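Local coordinates for protein putative polyprenyl synthetase (Streptomyces coelicolor, PDB 3NF2) that probably builds polyprenyl diphosphates by magnesium-dependent transfer of prenyl units, as members of the FPP/GGPP synthase family do, at residues G142-R147 against A196-A201; G228-P233 against S250-A255. All blocks are in the same frame, centred on the assembly; numbering follows the deposited sequence.

In the fold
Interaction 1 lies just before helix 203-230 begins and interaction 2 at its last turn, so this long helix spans the distance between them. Interaction 1 joins helix 139-165 to the C-terminal end of helix 173-198; interaction 2 packs the end of helix 203-230 against the start of helix 251-259. The contacts come in series along the chain, the first closing before the second opens, and lie on opposite sides of its centre, with their centres 36 Å apart and nearest atoms about 22 Å apart. They do not touch, yet both belong to the polyprenyl synthetase fold, linked by helices 173-198 and 203-230, which follow each other in the chain.

Interaction 1 (G142-R147 against A196-A201); sequences GRATRR and AVLGGA
V197 packs CG1 against the backbone and side chain of A144, while CG2 faces R147. With CG1 anti to the backbone N (chi1 176°), the V197 CG1 methyl comes within 3.5 Å of A144 N and meets A144 CB at 4.0 Å. L198 adds a second apolar touch: its side chain sets out away from helix 139-165, yet its end returns with CD2 3.8 Å from A144 CB. The small alanine lets the backbones approach closely, A144 CA and V197 CA being 5.8 Å apart.

Two arginines a helical turn apart line one side of this apolar patch. R143 lays CB 3.7 Å from V197 CG1, then bends at chi3 (30°) to carry its guanidinium to the end of helix 173-198. There R143 NH2 lies near V197 O and 3.0 Å from A201 O, at an angle too poor for a hydrogen bond. R143 NE also has a long, weak ion pair with E203. A serine in place of R143 would probably still touch V197 through CB but leave the carbonyls of V197 and A201 without the positive charge beside them. R147 brings NE to 4.2 Å from V197 CG2; that nitrogen is buried without a partner, whereas NH1 forms salt bridges with D207 and E210 and NH2 one with E203.

The turn that R143 meets is a Schellman motif: A201 N bonds to A196 O, G200 N more weakly to V197 O, and G200 supplies the positive phi (99°) that ends the helix, within a helix-helix contact of the mainly helical prenyl synthase fold.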
ATOM      1  N   GLY A 142      18.534  -1.499  -5.127  1.00 46.92           N
ATOM      2  CA  GLY A 142      17.549  -2.414  -5.687  1.00 46.11           C
ATOM      3  C   GLY A 142      17.427  -3.639  -4.803  1.00 53.40           C
ATOM      4  O   GLY A 142      16.321  -4.152  -4.553  1.00 52.59           O
ATOM      5  N   ARG A 143      18.576  -4.094  -4.314  1.00 50.51           N
ATOM      6  CA  ARG A 143      18.634  -5.245  -3.425  1.00 50.87           C
ATOM      7  C   ARG A 143      18.047  -4.917  -2.052  1.00 45.65           C
ATOM      8  O   ARG A 143      17.394  -5.753  -1.431  1.00 50.21           O
ATOM      9  CB  ARG A 143      20.077  -5.748  -3.313  1.00 53.17           C
ATOM     10  CG  ARG A 143      20.471  -6.747  -4.404  1.00 57.64           C
ATOM     11  CD  ARG A 143      21.981  -6.775  -4.629  1.00 58.95           C
ATOM     12  NE  ARG A 143      22.722  -6.449  -3.413  1.00 60.15           N
ATOM     13  CZ  ARG A 143      23.981  -6.008  -3.382  1.00 71.05           C
ATOM     14  NH1 ARG A 143      24.673  -5.833  -4.514  1.00 54.90           N
ATOM     15  NH2 ARG A 143      24.550  -5.732  -2.208  1.00 66.62           N
ATOM     16  N   ALA A 144      18.266  -3.690  -1.598  1.00 43.10           N
ATOM     17  CA  ALA A 144      17.702  -3.209  -0.344  1.00 44.01           C
ATOM     18  C   ALA A 144      16.174  -3.094  -0.411  1.00 47.18           C
ATOM     19  O   ALA A 144      15.497  -3.384   0.577  1.00 48.63           O
ATOM     20  CB  ALA A 144      18.322  -1.877   0.038  1.00 36.89           C
ATOM     21  N   THR A 145      15.647  -2.689  -1.572  1.00 48.39           N
ATOM     22  CA  THR A 145      14.195  -2.624  -1.800  1.00 47.66           C
ATOM     23  C   THR A 145      13.582  -4.030  -1.819  1.00 46.57           C
ATOM     24  O   THR A 145      12.458  -4.222  -1.356  1.00 48.44           O
ATOM     25  CB  THR A 145      13.828  -1.854  -3.105  1.00 48.16           C
ATOM     26  OG1 THR A 145      14.607  -0.658  -3.203  1.00 51.12           O
ATOM     27  CG2 THR A 145      12.338  -1.467  -3.132  1.00 43.46           C
ATOM     28  N   ARG A 146      14.337  -4.999  -2.340  1.00 45.79           N
ATOM     29  CA  ARG A 146      13.960  -6.420  -2.350  1.00 47.40           C
ATOM     30  C   ARG A 146      13.724  -6.937  -0.928  1.00 50.89           C
ATOM     31  O   ARG A 146      12.767  -7.671  -0.676  1.00 54.19           O
ATOM     32  CB  ARG A 146      15.067  -7.233  -3.036  1.00 50.05           C
ATOM     33  CG  ARG A 146      14.941  -8.749  -2.978  1.00 50.60           C
ATOM     34  CD  ARG A 146      14.579  -9.315  -4.328  1.00 53.55           C
ATOM     35  NE  ARG A 146      14.204 -10.726  -4.258  1.00 68.06           N
ATOM     36  CZ  ARG A 146      14.985 -11.741  -4.624  1.00 73.71           C
ATOM     37  NH1 ARG A 146      16.210 -11.514  -5.087  1.00 74.93           N
ATOM     38  NH2 ARG A 146      14.537 -12.988  -4.526  1.00 68.86           N
ATOM     39  N   ARG A 147      14.599  -6.527  -0.012  1.00 47.98           N
ATOM     40  CA  ARG A 147      14.522  -6.898   1.394  1.00 51.05           C
ATOM     41  C   ARG A 147      13.345  -6.221   2.071  1.00 50.09           C
ATOM     42  O   ARG A 147      12.715  -6.803   2.950  1.00 51.67           O
ATOM     43  CB  ARG A 147      15.800  -6.486   2.134  1.00 53.34           C
ATOM     44  CG  ARG A 147      17.095  -7.032   1.559  1.00 59.44           C
ATOM     45  CD  ARG A 147      17.377  -8.423   2.042  1.00 69.08           C
ATOM     46  NE  ARG A 147      18.461  -9.039   1.286  1.00 71.15           N
ATOM     47  CZ  ARG A 147      19.069 -10.166   1.640  1.00 67.52           C
ATOM     48  NH1 ARG A 147      18.706 -10.793   2.753  1.00 58.53           N
ATOM     49  NH2 ARG A 147      20.044 -10.658   0.886  1.00 70.93           N
ATOM     50  N   ALA A 196      23.551  -2.802   5.647  1.00 53.46           N
ATOM     51  CA  ALA A 196      24.632  -3.633   5.124  1.00 55.35           C
ATOM     52  C   ALA A 196      24.505  -3.849   3.631  1.00 54.29           C
ATOM     53  O   ALA A 196      25.501  -3.773   2.904  1.00 58.26           O
ATOM     54  CB  ALA A 196      24.657  -4.972   5.841  1.00 52.85           C
ATOM     55  N   VAL A 197      23.280  -4.126   3.187  1.00 54.68           N
ATOM     56  CA  VAL A 197      22.966  -4.259   1.767  1.00 54.68           C
ATOM     57  C   VAL A 197      23.272  -2.951   1.025  1.00 58.81           C
ATOM     58  O   VAL A 197      23.785  -2.980  -0.098  1.00 55.29           O
ATOM     59  CB  VAL A 197      21.498  -4.706   1.546  1.00 56.86           C
ATOM     60  CG1 VAL A 197      21.152  -4.747   0.073  1.00 53.53           C
ATOM     61  CG2 VAL A 197      21.278  -6.092   2.127  1.00 56.32           C
ATOM     62  N   LEU A 198      22.995  -1.819   1.678  1.00 59.38           N
ATOM     63  CA  LEU A 198      23.293  -0.494   1.122  1.00 61.18           C
ATOM     64  C   LEU A 198      24.799  -0.206   1.075  1.00 64.11           C
ATOM     65  O   LEU A 198      25.263   0.580   0.245  1.00 64.06           O
ATOM     66  CB  LEU A 198      22.553   0.607   1.902  1.00 58.16           C
ATOM     67  CG  LEU A 198      21.037   0.739   1.682  1.00 58.81           C
ATOM     68  CD1 LEU A 198      20.397   1.746   2.644  1.00 46.49           C
ATOM     69  CD2 LEU A 198      20.705   1.101   0.231  1.00 53.11           C
ATOM     70  N   GLY A 199      25.550  -0.856   1.965  1.00 66.85           N
ATOM     71  CA  GLY A 199      27.008  -0.738   2.012  1.00 64.92           C
ATOM     72  C   GLY A 199      27.763  -1.773   1.188  1.00 63.26           C
ATOM     73  O   GLY A 199      28.984  -1.865   1.284  1.00 65.66           O
ATOM     74  N   GLY A 200      27.038  -2.564   0.396  1.00 64.95           N
ATOM     75  CA  GLY A 200      27.649  -3.502  -0.555  1.00 63.44           C
ATOM     76  C   GLY A 200      27.789  -4.976  -0.180  1.00 68.23           C
ATOM     77  O   GLY A 200      28.330  -5.754  -0.974  1.00 67.55           O
ATOM     78  N   ALA A 201      27.309  -5.366   1.008  1.00 69.70           N
ATOM     79  CA  ALA A 201      27.395  -6.762   1.498  1.00 65.89           C
ATOM     80  C   ALA A 201      26.748  -7.788   0.558  1.00 63.63           C
ATOM     81  O   ALA A 201      25.725  -7.488  -0.066  1.00 64.17           O
ATOM     82  CB  ALA A 201      26.782  -6.873   2.883  1.00 68.10           C
TER

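Interaction 2 (G228-P233 against S250-A255); sequences GIWGDP and SLPVVA
W230 presents the edge of its indole to P252, with CZ3 4.1 Å from P252 CB and that carbon close to the ring plane. One indole face is covered from within its own helix, where I229 CG2 stands 3.7 Å above the plane and over the centre of the W230 ring. R301 contributes a cation-pi interaction, and a sulfate ion, probably from the crystallisation liquor, lies about 4 Å from the tryptophan side chain.

I229 thus splits its two branches between two tasks. CG2, anti to the backbone N, is the one that lies over the indole. CG1 is anti to the carbonyl carbon instead (chi1 -53°), and with chi2 extended at 163° it sends CD1 across to helix 251-259. The I229 CD1 methyl meets P252 CG at 3.8 Å and P252 CB at 3.9 Å, so the methyl sits against the CB-CG edge of the proline ring. It also reaches V253 CG2 at 4.2 Å, and S250 OG borders the same methyl. P252 CB is therefore shared by the isoleucine methyl and the indole edge. No hydrogen bond crosses between the segments: the backbones stay well apart, I229 CA and P252 CA being 8.7 Å from each other, and side-chain carbons do most of the bridging.

A polar tie runs alongside, since L251 N at the start of helix 251-259 bonds to the carboxylate of D225, one helical turn before I229. From helix 285-297, A292 packs on I229 and W230, and I295 on W230 and P252; T304 of helix 300-319 covers P252, and helix 173-198 meets L251, so that helices 173-198, 285-297 and 300-319 surround the contact.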
ATOM      1  N   GLY A 228       2.785  -6.592  28.233  1.00 45.97           N
ATOM      2  CA  GLY A 228       1.374  -6.287  27.953  1.00 42.49           C
ATOM      3  C   GLY A 228       0.423  -6.792  29.036  1.00 44.68           C
ATOM      4  O   GLY A 228      -0.609  -6.182  29.306  1.00 48.39           O
ATOM      5  N   ILE A 229       0.770  -7.909  29.665  1.00 47.82           N
ATOM      6  CA  ILE A 229       0.002  -8.388  30.814  1.00 50.16           C
ATOM      7  C   ILE A 229       0.568  -7.916  32.167  1.00 47.99           C
ATOM      8  O   ILE A 229      -0.100  -7.197  32.892  1.00 48.49           O
ATOM      9  CB  ILE A 229      -0.173  -9.919  30.807  1.00 50.97           C
ATOM     10  CG1 ILE A 229      -0.764 -10.386  29.465  1.00 44.09           C
ATOM     11  CG2 ILE A 229      -1.050 -10.356  31.998  1.00 46.59           C
ATOM     12  CD1 ILE A 229      -0.598 -11.874  29.195  1.00 32.94           C
ATOM     13  N   TRP A 230       1.798  -8.297  32.500  1.00 51.23           N
ATOM     14  CA  TRP A 230       2.308  -8.037  33.861  1.00 53.40           C
ATOM     15  C   TRP A 230       3.065  -6.733  34.093  1.00 53.90           C
ATOM     16  O   TRP A 230       3.627  -6.536  35.170  1.00 50.29           O
ATOM     17  CB  TRP A 230       3.146  -9.211  34.349  1.00 49.19           C
ATOM     18  CG  TRP A 230       2.317 -10.420  34.550  1.00 46.10           C
ATOM     19  CD1 TRP A 230       1.542 -10.710  35.638  1.00 36.20           C
ATOM     20  CD2 TRP A 230       2.159 -11.508  33.635  1.00 45.50           C
ATOM     21  NE1 TRP A 230       0.917 -11.925  35.460  1.00 49.13           N
ATOM     22  CE2 TRP A 230       1.278 -12.435  34.240  1.00 44.58           C
ATOM     23  CE3 TRP A 230       2.679 -11.792  32.363  1.00 42.00           C
ATOM     24  CZ2 TRP A 230       0.904 -13.627  33.619  1.00 39.40           C
ATOM     25  CZ3 TRP A 230       2.305 -12.981  31.744  1.00 43.78           C
ATOM     26  CH2 TRP A 230       1.419 -13.881  32.373  1.00 42.40           C
ATOM     27  N   GLY A 231       3.062  -5.848  33.099  1.00 57.14           N
ATOM     28  CA  GLY A 231       3.793  -4.590  33.176  1.00 59.61           C
ATOM     29  C   GLY A 231       3.169  -3.572  34.107  1.00 66.05           C
ATOM     30  O   GLY A 231       1.944  -3.448  34.182  1.00 63.74           O
ATOM     31  N   ASP A 232       4.031  -2.843  34.814  1.00 71.46           N
ATOM     32  CA  ASP A 232       3.621  -1.804  35.749  1.00 76.27           C
ATOM     33  C   ASP A 232       3.308  -0.528  34.964  1.00 77.00           C
ATOM     34  O   ASP A 232       4.124  -0.114  34.140  1.00 77.16           O
ATOM     35  CB  ASP A 232       4.759  -1.569  36.754  1.00 79.36           C
ATOM     36  CG  ASP A 232       4.442  -0.486  37.783  1.00 86.05           C
ATOM     37  OD1 ASP A 232       3.283  -0.393  38.251  1.00 82.47           O
ATOM     38  OD2 ASP A 232       5.378   0.264  38.140  1.00 86.16           O
ATOM     39  N   PRO A 233       2.117   0.084  35.196  1.00 78.64           N
ATOM     40  CA  PRO A 233       1.683   1.362  34.590  1.00 81.84           C
ATOM     41  C   PRO A 233       2.696   2.516  34.648  1.00 85.39           C
ATOM     42  O   PRO A 233       2.603   3.455  33.852  1.00 86.87           O
ATOM     43  CB  PRO A 233       0.449   1.735  35.419  1.00 80.03           C
ATOM     44  CG  PRO A 233      -0.128   0.446  35.824  1.00 75.68           C
ATOM     45  CD  PRO A 233       1.006  -0.557  35.928  1.00 77.41           C
ATOM     46  N   SER A 250      -1.849 -13.274  22.936  1.00 53.07           N
ATOM     47  CA  SER A 250      -0.405 -13.186  22.968  1.00 52.39           C
ATOM     48  C   SER A 250       0.153 -14.483  23.403  1.00 49.99           C
ATOM     49  O   SER A 250      -0.563 -15.346  23.810  1.00 48.58           O
ATOM     50  CB  SER A 250       0.034 -12.110  23.916  1.00 53.89           C
ATOM     51  OG  SER A 250      -0.768 -12.145  25.050  1.00 56.54           O
ATOM     52  N   LEU A 251       1.454 -14.597  23.336  1.00 46.52           N
ATOM     53  CA  LEU A 251       2.106 -15.839  23.608  1.00 46.18           C
ATOM     54  C   LEU A 251       1.818 -16.382  24.989  1.00 46.32           C
ATOM     55  O   LEU A 251       1.604 -17.546  25.120  1.00 46.77           O
ATOM     56  CB  LEU A 251       3.589 -15.673  23.441  1.00 43.90           C
ATOM     57  CG  LEU A 251       4.063 -15.975  22.043  1.00 50.17           C
ATOM     58  CD1 LEU A 251       5.498 -15.695  21.922  1.00 50.66           C
ATOM     59  CD2 LEU A 251       3.791 -17.370  21.711  1.00 37.35           C
ATOM     60  N   PRO A 252       1.803 -15.575  26.026  1.00 39.54           N
ATOM     61  CA  PRO A 252       1.473 -16.198  27.317  1.00 39.39           C
ATOM     62  C   PRO A 252       0.068 -16.818  27.342  1.00 43.61           C
ATOM     63  O   PRO A 252      -0.099 -17.946  27.829  1.00 40.38           O
ATOM     64  CB  PRO A 252       1.556 -15.041  28.321  1.00 34.97           C
ATOM     65  CG  PRO A 252       2.239 -13.934  27.637  1.00 39.33           C
ATOM     66  CD  PRO A 252       2.118 -14.139  26.166  1.00 31.87           C
ATOM     67  N   VAL A 253      -0.909 -16.089  26.801  1.00 46.44           N
ATOM     68  CA  VAL A 253      -2.303 -16.545  26.717  1.00 45.38           C
ATOM     69  C   VAL A 253      -2.381 -17.864  25.977  1.00 45.76           C
ATOM     70  O   VAL A 253      -2.935 -18.847  26.471  1.00 48.36           O
ATOM     71  CB  VAL A 253      -3.176 -15.519  25.969  1.00 44.66           C
ATOM     72  CG1 VAL A 253      -4.625 -15.990  25.889  1.00 44.40           C
ATOM     73  CG2 VAL A 253      -3.102 -14.175  26.646  1.00 44.08           C
ATOM     74  N   VAL A 254      -1.790 -17.873  24.790  1.00 48.43           N
ATOM     75  CA  VAL A 254      -1.793 -19.036  23.917  1.00 44.85           C
ATOM     76  C   VAL A 254      -1.051 -20.234  24.515  1.00 46.16           C
ATOM     77  O   VAL A 254      -1.563 -21.361  24.492  1.00 48.89           O
ATOM     78  CB  VAL A 254      -1.227 -18.654  22.544  1.00 44.66           C
ATOM     79  CG1 VAL A 254      -1.049 -19.859  21.697  1.00 51.66           C
ATOM     80  CG2 VAL A 254      -2.167 -17.660  21.848  1.00 42.58           C
ATOM     81  N   ALA A 255       0.140 -19.991  25.066  1.00 44.25           N
ATOM     82  CA  ALA A 255       0.921 -21.056  25.713  1.00 44.18           C
ATOM     83  C   ALA A 255       0.169 -21.681  26.899  1.00 42.06           C
ATOM     84  O   ALA A 255       0.226 -22.886  27.105  1.00 43.39           O
ATOM     85  CB  ALA A 255       2.282 -20.539  26.154  1.00 41.70           C
TER